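Local coordinates for hypothetical protein (Legionella pneumophila subsp. pneumophila, PDB 4JX2) that is of unknown function but is probably secreted, and forms a two-chain assembly combining many helices with a small mixed beta sheet, at residues Leu37-Thr42 / Pro47-Gly52; Tyr88-Asp93 / Gln311-Ala316; Pro349-Ile354 / Leu370-Phe375. All blocks are in the same frame, centred on the assembly; numbering follows the deposited sequence.

From the N terminus the three contacts follow one another along the chain; none nests in or crosses another. Interaction 1 closes a short loop, folding the chain after helix 32-41 back onto that helix, at the surface and beside the second subunit. Interaction 2 closes by far the longest loop: strand 86-90 of the sheet meets the chain just ahead of helix 315-339, more than 200 residues later. Interaction 3 then joins the loop following that helix to helix 366-378, and it too borders the second subunit. Interactions 2 and 3 lie on opposite sides of the chain's centre, and the centres of interactions 1 and 3 are about 47 Å apart.

Interaction 1 of 3, residues Leu37-Thr42 / Pro47-Gly52; sequences LYFDFT and PGYPKG
Phe39 offers one ring face to the loop, and Pro50 CD and Tyr49 CA both lie over it. Pro50 CD is displaced toward the CD2 side, 3.6 Å from the Phe39 ring centroid and 20° off the normal, a clear CH-pi contact; Tyr49 CA makes a second, longer one at 4.3 Å from the same centroid. The Tyr49 ring turns its edge to this aromatic in an offset edge-to-face pair, planes at 84°, with Tyr49 CD1 3.5 Å from Phe39 CD1. In the plane of the Phe39 ring, at its edge, lies Thr42 O, which also comes within 3.9 Å of Tyr49 CE1.

All this belongs to a helix-loop-helix connection: helix 32-41 ends, the chain reverses, and residues 49-51 run in polyproline II conformation toward helix 56-66. Gly48, just before that run, has a positive phi, which suits glycine, and its carbonyl O approaches Phe39 CZ at 3.7 Å. With CG of Tyr49 anti to its own nitrogen (chi1 -176°), the phenol ring slides past Phe39 in the opposite direction, and its OH makes weak hydrogen bonds to Gln58 OE1 and Lys53 O. Phe39 also meets the Trp35 ring on its own helix. Phe41, pointing away from the loop, packs edge-to-face on Tyr125 of the second subunit.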
loop_
_atom_site.group_PDB
_atom_site.type_symbol
_atom_site.label_atom_id
_atom_site.label_comp_id
_atom_site.label_asym_id
_atom_site.label_seq_id
_atom_site.Cartn_x
_atom_site.Cartn_y
_atom_site.Cartn_z
ATOM N N LEU A 37 -1.447 -16.897 30.050
ATOM C CA LEU A 37 -0.206 -16.172 29.790
ATOM C C LEU A 37 -0.373 -15.246 28.592
ATOM O O LEU A 37 0.070 -14.097 28.657
ATOM C CB LEU A 37 0.987 -17.132 29.570
ATOM C CG LEU A 37 2.368 -16.463 29.358
ATOM C CD1 LEU A 37 2.750 -15.594 30.556
ATOM C CD2 LEU A 37 3.444 -17.478 29.072
ATOM N N TYR A 38 -1.026 -15.732 27.521
ATOM C CA TYR A 38 -1.268 -14.959 26.304
ATOM C C TYR A 38 -2.046 -13.669 26.611
ATOM O O TYR A 38 -1.599 -12.575 26.262
ATOM C CB TYR A 38 -2.006 -15.796 25.242
ATOM C CG TYR A 38 -2.209 -15.041 23.948
ATOM C CD1 TYR A 38 -1.166 -14.883 23.040
ATOM C CD2 TYR A 38 -3.427 -14.430 23.656
ATOM C CE1 TYR A 38 -1.335 -14.152 21.865
ATOM C CE2 TYR A 38 -3.606 -13.693 22.484
ATOM C CZ TYR A 38 -2.562 -13.573 21.584
ATOM O OH TYR A 38 -2.736 -12.839 20.437
ATOM N N PHE A 39 -3.165 -13.808 27.328
ATOM C CA PHE A 39 -4.069 -12.724 27.681
ATOM C C PHE A 39 -3.509 -11.762 28.734
ATOM O O PHE A 39 -4.091 -10.691 28.922
ATOM C CB PHE A 39 -5.413 -13.298 28.133
ATOM C CG PHE A 39 -6.248 -13.866 27.008
ATOM C CD1 PHE A 39 -6.351 -13.203 25.793
ATOM C CD2 PHE A 39 -6.952 -15.052 27.174
ATOM C CE1 PHE A 39 -7.131 -13.723 24.766
ATOM C CE2 PHE A 39 -7.762 -15.550 26.157
ATOM C CZ PHE A 39 -7.845 -14.884 24.961
ATOM N N ASP A 40 -2.366 -12.099 29.371
ATOM C CA ASP A 40 -1.684 -11.232 30.340
ATOM C C ASP A 40 -1.068 -10.016 29.654
ATOM O O ASP A 40 -0.933 -8.967 30.282
ATOM C CB ASP A 40 -0.585 -12.002 31.105
ATOM C CG ASP A 40 -1.070 -12.935 32.211
ATOM O OD1 ASP A 40 -2.171 -12.696 32.765
ATOM O OD2 ASP A 40 -0.351 -13.881 32.530
ATOM N N PHE A 41 -0.712 -10.138 28.373
ATOM C CA PHE A 41 -0.116 -9.031 27.657
ATOM C C PHE A 41 -1.057 -8.465 26.565
ATOM O O PHE A 41 -1.221 -7.241 26.470
ATOM C CB PHE A 41 1.240 -9.461 27.063
ATOM C CG PHE A 41 1.908 -8.453 26.160
ATOM C CD1 PHE A 41 2.454 -7.284 26.679
ATOM C CD2 PHE A 41 1.951 -8.648 24.787
ATOM C CE1 PHE A 41 3.061 -6.343 25.837
ATOM C CE2 PHE A 41 2.556 -7.706 23.946
ATOM C CZ PHE A 41 3.093 -6.552 24.479
ATOM N N THR A 42 -1.649 -9.323 25.733
ATOM C CA THR A 42 -2.446 -8.810 24.626
ATOM C C THR A 42 -3.794 -9.546 24.488
ATOM O O THR A 42 -4.220 -10.225 25.405
ATOM C CB THR A 42 -1.577 -8.847 23.335
ATOM O OG1 THR A 42 -2.195 -8.048 22.321
ATOM C CG2 THR A 42 -1.254 -10.279 22.843
ATOM N N PRO A 47 -12.128 -11.302 20.056
ATOM C CA PRO A 47 -13.238 -12.021 20.706
ATOM C C PRO A 47 -12.663 -13.288 21.335
ATOM O O PRO A 47 -11.814 -13.963 20.723
ATOM C CB PRO A 47 -14.225 -12.296 19.565
ATOM C CG PRO A 47 -13.416 -12.239 18.328
ATOM C CD PRO A 47 -12.191 -11.409 18.580
ATOM N N GLY A 48 -13.064 -13.541 22.574
ATOM C CA GLY A 48 -12.562 -14.659 23.360
ATOM C C GLY A 48 -11.779 -14.151 24.553
ATOM O O GLY A 48 -11.519 -14.903 25.501
ATOM N N TYR A 49 -11.416 -12.852 24.525
ATOM C CA TYR A 49 -10.715 -12.211 25.631
ATOM C C TYR A 49 -11.575 -12.319 26.892
ATOM O O TYR A 49 -12.799 -12.089 26.813
ATOM C CB TYR A 49 -10.394 -10.746 25.311
ATOM C CG TYR A 49 -9.576 -10.024 26.362
ATOM C CD1 TYR A 49 -8.225 -10.316 26.546
ATOM C CD2 TYR A 49 -10.124 -8.987 27.105
ATOM C CE1 TYR A 49 -7.448 -9.610 27.465
ATOM C CE2 TYR A 49 -9.357 -8.267 28.022
ATOM C CZ TYR A 49 -8.017 -8.578 28.195
ATOM O OH TYR A 49 -7.267 -7.877 29.109
ATOM N N PRO A 50 -10.968 -12.736 28.036
ATOM C CA PRO A 50 -11.753 -12.896 29.258
ATOM C C PRO A 50 -12.340 -11.591 29.761
ATOM O O PRO A 50 -11.663 -10.562 29.878
ATOM C CB PRO A 50 -10.754 -13.471 30.257
ATOM C CG PRO A 50 -9.447 -13.091 29.753
ATOM C CD PRO A 50 -9.555 -13.088 28.268
ATOM N N LYS A 51 -13.635 -11.664 30.055
ATOM C CA LYS A 51 -14.408 -10.577 30.614
ATOM C C LYS A 51 -13.833 -10.215 31.983
ATOM O O LYS A 51 -13.577 -11.108 32.799
ATOM C CB LYS A 51 -15.888 -10.988 30.722
ATOM C CG LYS A 51 -16.515 -11.429 29.401
ATOM C CD LYS A 51 -17.378 -10.357 28.776
ATOM C CE LYS A 51 -17.788 -10.729 27.370
ATOM N NZ LYS A 51 -18.923 -9.885 26.896
ATOM N N GLY A 52 -13.580 -8.917 32.171
ATOM C CA GLY A 52 -13.082 -8.324 33.408
ATOM C C GLY A 52 -11.581 -8.146 33.513
ATOM O O GLY A 52 -11.109 -7.467 34.430
#

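Interaction 2 of 3, residues Tyr88-Asp93 / Gln311-Ala316; sequences YIYNSD and QELTQA. With SO4 (sulfate ion), chain E.
Tyr90 and Leu313 mark the closest approach of the two backbones, their CA atoms 7.9 Å apart. Tyr90 is the last residue of strand 86-90 and has regular extended angles; Leu313 lies in an extended piece of chain that turns helical at Gln315. The two backbones are too far apart to pair with each other, and their side chains fill the space between, each CB directed at the other segment.

Leu313 spreads over one face of the Tyr90 ring, the two side chains crossing at about a right angle. Its CD2 is 3.8 Å from the Tyr90 ring centroid and 14° off the normal, a CH-pi contact, while its other methyl, CD1, reaches the phenol end, 3.5 Å from Tyr90 CZ. At the ring edge, near its plane, Gln311 O stands 4.1 Å from Tyr90 CE1. The far end of the ring is held at its hydroxyl, which hydrogen-bonds with Ala310 O and Gly309 N, so one tyrosine grips the incoming chain by both face and tip. Arg94 NH1 holds Leu313 O.

Past Leu313, Thr314 is the N-cap, its OG1 bonded to Asp317 N. A sulfate, probably from the crystallisation liquor, accepts a hydrogen bond from Gln315 N to its O2 (3.0 Å, 154°) and a weak one to O4. Such a site is characteristic of a helix N terminus, where first-turn N-H groups without a helical acceptor can bind anions; here the chain leading into helix 315-339 packs on the end of strand 86-90, an inner strand of the mixed sheet.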
loop_
_atom_site.group_PDB
_atom_site.type_symbol
_atom_site.label_atom_id
_atom_site.label_comp_id
_atom_site.label_asym_id
_atom_site.label_seq_id
_atom_site.Cartn_x
_atom_site.Cartn_y
_atom_site.Cartn_z
ATOM N N TYR A 88 -12.460 15.457 2.798
ATOM C CA TYR A 88 -13.364 15.849 3.884
ATOM C C TYR A 88 -12.556 16.370 5.065
ATOM O O TYR A 88 -11.588 15.725 5.484
ATOM C CB TYR A 88 -14.258 14.706 4.366
ATOM C CG TYR A 88 -14.932 13.903 3.284
ATOM C CD1 TYR A 88 -14.285 12.822 2.687
ATOM C CD2 TYR A 88 -16.257 14.150 2.929
ATOM C CE1 TYR A 88 -14.921 12.044 1.723
ATOM C CE2 TYR A 88 -16.904 13.379 1.963
ATOM C CZ TYR A 88 -16.232 12.323 1.366
ATOM O OH TYR A 88 -16.845 11.573 0.391
ATOM N N ILE A 89 -12.953 17.521 5.611
ATOM C CA ILE A 89 -12.356 18.063 6.825
ATOM C C ILE A 89 -13.473 18.138 7.868
ATOM O O ILE A 89 -14.529 18.729 7.608
ATOM C CB ILE A 89 -11.592 19.417 6.661
ATOM C CG1 ILE A 89 -10.496 19.320 5.555
ATOM C CG2 ILE A 89 -10.994 19.874 8.023
ATOM C CD1 ILE A 89 -9.826 20.641 5.131
ATOM N N TYR A 90 -13.223 17.508 9.031
ATOM C CA TYR A 90 -14.094 17.472 10.210
ATOM C C TYR A 90 -13.357 18.010 11.433
ATOM O O TYR A 90 -12.182 17.690 11.649
ATOM C CB TYR A 90 -14.599 16.043 10.491
ATOM C CG TYR A 90 -15.694 15.584 9.552
ATOM C CD1 TYR A 90 -17.029 15.904 9.795
ATOM C CD2 TYR A 90 -15.399 14.811 8.426
ATOM C CE1 TYR A 90 -18.045 15.480 8.932
ATOM C CE2 TYR A 90 -16.404 14.409 7.540
ATOM C CZ TYR A 90 -17.726 14.746 7.803
ATOM O OH TYR A 90 -18.729 14.348 6.959
ATOM N N ASN A 91 -14.044 18.825 12.241
ATOM C CA ASN A 91 -13.441 19.369 13.454
ATOM C C ASN A 91 -13.671 18.385 14.628
ATOM O O ASN A 91 -14.291 17.331 14.432
ATOM C CB ASN A 91 -13.961 20.795 13.745
ATOM C CG ASN A 91 -15.447 20.965 14.080
ATOM O OD1 ASN A 91 -16.187 20.020 14.398
ATOM N ND2 ASN A 91 -15.903 22.215 14.084
ATOM N N SER A 92 -13.167 18.734 15.842
ATOM C CA SER A 92 -13.286 17.951 17.087
ATOM C C SER A 92 -14.730 17.713 17.453
ATOM O O SER A 92 -15.041 16.688 18.038
ATOM C CB SER A 92 -12.601 18.668 18.246
ATOM O OG SER A 92 -11.327 19.158 17.863
ATOM N N ASP A 93 -15.613 18.644 17.090
ATOM C CA ASP A 93 -17.039 18.567 17.376
ATOM C C ASP A 93 -17.808 17.733 16.327
ATOM O O ASP A 93 -19.039 17.772 16.308
ATOM C CB ASP A 93 -17.621 19.989 17.492
ATOM C CG ASP A 93 -17.029 20.832 18.615
ATOM O OD1 ASP A 93 -16.638 20.251 19.663
ATOM O OD2 ASP A 93 -16.985 22.070 18.465
ATOM N N GLN A 311 -23.197 16.467 7.418
ATOM C CA GLN A 311 -22.828 17.676 8.142
ATOM C C GLN A 311 -22.183 17.296 9.483
ATOM O O GLN A 311 -21.227 17.950 9.925
ATOM C CB GLN A 311 -24.041 18.605 8.320
ATOM C CG GLN A 311 -23.704 20.036 8.805
ATOM C CD GLN A 311 -22.480 20.681 8.165
ATOM O OE1 GLN A 311 -22.323 20.720 6.933
ATOM N NE2 GLN A 311 -21.590 21.214 9.001
ATOM N N GLU A 312 -22.661 16.192 10.078
ATOM C CA GLU A 312 -22.136 15.665 11.320
ATOM C C GLU A 312 -21.780 14.186 11.162
ATOM O O GLU A 312 -22.613 13.374 10.731
ATOM C CB GLU A 312 -23.155 15.858 12.455
ATOM C CG GLU A 312 -22.596 15.555 13.830
ATOM C CD GLU A 312 -23.624 15.487 14.939
ATOM O OE1 GLU A 312 -24.452 14.548 14.936
ATOM O OE2 GLU A 312 -23.549 16.334 15.857
ATOM N N LEU A 313 -20.546 13.842 11.537
ATOM C CA LEU A 313 -20.056 12.460 11.559
ATOM C C LEU A 313 -20.635 11.819 12.830
ATOM O O LEU A 313 -20.713 12.503 13.856
ATOM C CB LEU A 313 -18.505 12.510 11.598
ATOM C CG LEU A 313 -17.645 11.580 10.719
ATOM C CD1 LEU A 313 -18.064 11.579 9.273
ATOM C CD2 LEU A 313 -16.187 11.990 10.782
ATOM N N THR A 314 -21.085 10.557 12.790
ATOM C CA THR A 314 -21.618 9.943 14.027
ATOM C C THR A 314 -20.460 9.744 15.000
ATOM O O THR A 314 -19.315 9.678 14.558
ATOM C CB THR A 314 -22.360 8.615 13.749
ATOM O OG1 THR A 314 -21.435 7.605 13.332
ATOM C CG2 THR A 314 -23.482 8.761 12.750
ATOM N N GLN A 315 -20.729 9.633 16.299
ATOM C CA GLN A 315 -19.645 9.444 17.265
ATOM C C GLN A 315 -18.867 8.155 16.945
ATOM O O GLN A 315 -17.635 8.179 16.978
ATOM C CB GLN A 315 -20.159 9.468 18.716
ATOM C CG GLN A 315 -19.055 9.722 19.764
ATOM C CD GLN A 315 -18.447 11.113 19.719
ATOM O OE1 GLN A 315 -19.111 12.120 19.984
ATOM N NE2 GLN A 315 -17.156 11.197 19.415
ATOM N N ALA A 316 -19.576 7.083 16.524
ATOM C CA ALA A 316 -18.979 5.807 16.110
ATOM C C ALA A 316 -18.047 5.989 14.895
ATOM O O ALA A 316 -16.917 5.494 14.915
ATOM C CB ALA A 316 -20.069 4.793 15.780
HETATM S S SO4 E . -24.409 10.011 17.143
HETATM O O1 SO4 E . -24.903 10.305 18.491
HETATM O O2 SO4 E . -23.487 8.867 17.207
HETATM O O3 SO4 E . -25.531 9.702 16.246
HETATM O O4 SO4 E . -23.710 11.186 16.626
#

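Interaction 3 of 3, residues Pro349-Ile354 / Leu370-Phe375; sequences PDRPAI and LMRLKF. With SO4 (sulfate ion), chain H.
Van der Waals contact comes first: Ile354 lays its CD1 over one face of the Arg372 guanidinium, 3.5 Å above the plane and toward the rim, where Arg372 NE is 3.6 Å from that methyl. The CG1 carbon of Ile354 adds a touch on Arg372 NH1 at 3.7 Å, the two side chains crossing at about a right angle. Phe375 contributes a more distant apolar contact, its CE2 4.3 Å from Ile354 CD1.

Among the charged groups, Arg372 leaves its helix with CG anti to the backbone N (chi1 -165°) and then bends at chi2, which brings one face of the guanidinium against Ile354. Arg351 arrives from the opposite direction on an extended chain, and Arg351 NH2 stops 3.3 Å from Arg372 NH2, the planes 73° apart. Both are donors and do not bond to each other; Asp357 binds the pair, OD2 taking Arg351 NH1 and OD1 taking Arg372 NH1, which probably offsets their charge.

Of the remaining hydrogen bonds, Arg351 NE goes to Gly275 O and Ile354 N to Asp357 OD2, while Arg351 N makes a weak one to a sulfate held too by Gly275 N and Lys274 NZ. With Leu348 of the second subunit packing on Arg351 and Ile354, the site consists of two arginines sharing the carboxylate of Asp357, joining the loop after helix 315-339 to helix 366-378 next to the second subunit.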
loop_
_atom_site.group_PDB
_atom_site.type_symbol
_atom_site.label_atom_id
_atom_site.label_comp_id
_atom_site.label_asym_id
_atom_site.label_seq_id
_atom_site.Cartn_x
_atom_site.Cartn_y
_atom_site.Cartn_z
ATOM N N PRO A 349 15.497 6.052 3.916
ATOM C CA PRO A 349 15.258 7.321 3.207
ATOM C C PRO A 349 14.012 7.265 2.347
ATOM O O PRO A 349 13.518 6.185 2.037
ATOM C CB PRO A 349 16.509 7.472 2.337
ATOM C CG PRO A 349 16.985 6.106 2.124
ATOM C CD PRO A 349 16.657 5.333 3.349
ATOM N N ASP A 350 13.545 8.415 1.908
ATOM C CA ASP A 350 12.425 8.467 0.982
ATOM C C ASP A 350 12.947 8.069 -0.399
ATOM O O ASP A 350 14.138 7.746 -0.544
ATOM C CB ASP A 350 11.801 9.870 0.982
ATOM C CG ASP A 350 11.012 10.255 2.239
ATOM O OD1 ASP A 350 10.596 9.339 3.000
ATOM O OD2 ASP A 350 10.756 11.463 2.429
ATOM N N ARG A 351 12.076 8.046 -1.412
ATOM C CA ARG A 351 12.548 7.711 -2.738
ATOM C C ARG A 351 13.454 8.843 -3.257
ATOM O O ARG A 351 13.320 10.002 -2.829
ATOM C CB ARG A 351 11.390 7.411 -3.693
ATOM C CG ARG A 351 10.538 8.602 -4.039
ATOM C CD ARG A 351 9.733 8.351 -5.294
ATOM N NE ARG A 351 8.861 9.490 -5.524
ATOM C CZ ARG A 351 9.274 10.629 -6.055
ATOM N NH1 ARG A 351 10.530 10.763 -6.456
ATOM N NH2 ARG A 351 8.439 11.645 -6.181
ATOM N N PRO A 352 14.422 8.525 -4.140
ATOM C CA PRO A 352 15.248 9.601 -4.692
ATOM C C PRO A 352 14.461 10.521 -5.632
ATOM O O PRO A 352 13.394 10.158 -6.183
ATOM C CB PRO A 352 16.336 8.857 -5.443
ATOM C CG PRO A 352 15.778 7.500 -5.731
ATOM C CD PRO A 352 14.715 7.208 -4.757
ATOM N N ALA A 353 14.996 11.724 -5.820
ATOM C CA ALA A 353 14.443 12.665 -6.774
ATOM C C ALA A 353 14.597 12.080 -8.211
ATOM O O ALA A 353 15.624 11.475 -8.556
ATOM C CB ALA A 353 15.148 13.993 -6.656
ATOM N N ILE A 354 13.525 12.156 -8.997
ATOM C CA ILE A 354 13.518 11.650 -10.369
ATOM C C ILE A 354 12.892 12.717 -11.274
ATOM O O ILE A 354 12.168 13.582 -10.751
ATOM C CB ILE A 354 12.767 10.291 -10.441
ATOM C CG1 ILE A 354 11.304 10.374 -9.907
ATOM C CG2 ILE A 354 13.570 9.183 -9.741
ATOM C CD1 ILE A 354 10.400 9.200 -10.349
ATOM N N LEU A 370 7.926 13.844 -19.856
ATOM C CA LEU A 370 7.710 12.720 -20.774
ATOM C C LEU A 370 8.246 11.423 -20.162
ATOM O O LEU A 370 7.556 10.400 -20.202
ATOM C CB LEU A 370 8.350 12.986 -22.148
ATOM C CG LEU A 370 7.749 14.138 -22.963
ATOM C CD1 LEU A 370 8.267 14.110 -24.325
ATOM C CD2 LEU A 370 6.227 14.043 -23.042
HETATM N N MSE A 371 9.437 11.497 -19.520
HETATM C CA MSE A 371 10.068 10.397 -18.804
HETATM C C MSE A 371 9.176 9.939 -17.635
HETATM O O MSE A 371 8.950 8.733 -17.447
HETATM C CB MSE A 371 11.444 10.814 -18.322
HETATM C CG MSE A 371 12.451 10.966 -19.447
HETATM SE SE MSE A 371 14.227 11.261 -18.709
HETATM C CE MSE A 371 14.327 13.034 -18.810
ATOM N N ARG A 372 8.599 10.904 -16.922
ATOM C CA ARG A 372 7.734 10.631 -15.793
ATOM C C ARG A 372 6.380 10.081 -16.263
ATOM O O ARG A 372 5.816 9.217 -15.577
ATOM C CB ARG A 372 7.572 11.882 -14.925
ATOM C CG ARG A 372 6.986 11.617 -13.560
ATOM C CD ARG A 372 7.809 10.693 -12.681
ATOM N NE ARG A 372 7.284 10.700 -11.314
ATOM C CZ ARG A 372 7.605 11.613 -10.408
ATOM N NH1 ARG A 372 8.478 12.565 -10.700
ATOM N NH2 ARG A 372 7.069 11.571 -9.197
ATOM N N LEU A 373 5.881 10.542 -17.439
ATOM C CA LEU A 373 4.639 10.032 -18.021
ATOM C C LEU A 373 4.791 8.545 -18.361
ATOM O O LEU A 373 3.899 7.758 -18.017
ATOM C CB LEU A 373 4.264 10.835 -19.275
ATOM C CG LEU A 373 3.068 10.368 -20.123
ATOM C CD1 LEU A 373 1.765 10.316 -19.304
ATOM C CD2 LEU A 373 2.893 11.261 -21.312
ATOM N N LYS A 374 5.930 8.153 -19.002
ATOM C CA LYS A 374 6.214 6.749 -19.374
ATOM C C LYS A 374 6.237 5.866 -18.105
ATOM O O LYS A 374 5.619 4.794 -18.071
ATOM C CB LYS A 374 7.548 6.662 -20.135
ATOM C CG LYS A 374 7.961 5.253 -20.565
ATOM C CD LYS A 374 9.358 5.196 -21.233
ATOM C CE LYS A 374 9.606 3.820 -21.794
ATOM N NZ LYS A 374 10.974 3.667 -22.349
ATOM N N PHE A 375 6.944 6.368 -17.059
ATOM C CA PHE A 375 7.114 5.721 -15.776
ATOM C C PHE A 375 5.749 5.548 -15.088
ATOM O O PHE A 375 5.410 4.449 -14.661
ATOM C CB PHE A 375 8.102 6.524 -14.903
ATOM C CG PHE A 375 8.431 5.846 -13.596
ATOM C CD1 PHE A 375 9.251 4.722 -13.563
ATOM C CD2 PHE A 375 7.860 6.283 -12.403
ATOM C CE1 PHE A 375 9.541 4.082 -12.355
ATOM C CE2 PHE A 375 8.118 5.616 -11.201
ATOM C CZ PHE A 375 8.963 4.527 -11.185
HETATM S S SO4 H . 8.354 5.913 -0.449
HETATM O O1 SO4 H . 9.521 5.050 -0.699
HETATM O O2 SO4 H . 7.677 5.492 0.836
HETATM O O3 SO4 H . 8.811 7.358 -0.451
HETATM O O4 SO4 H . 7.416 5.644 -1.548
#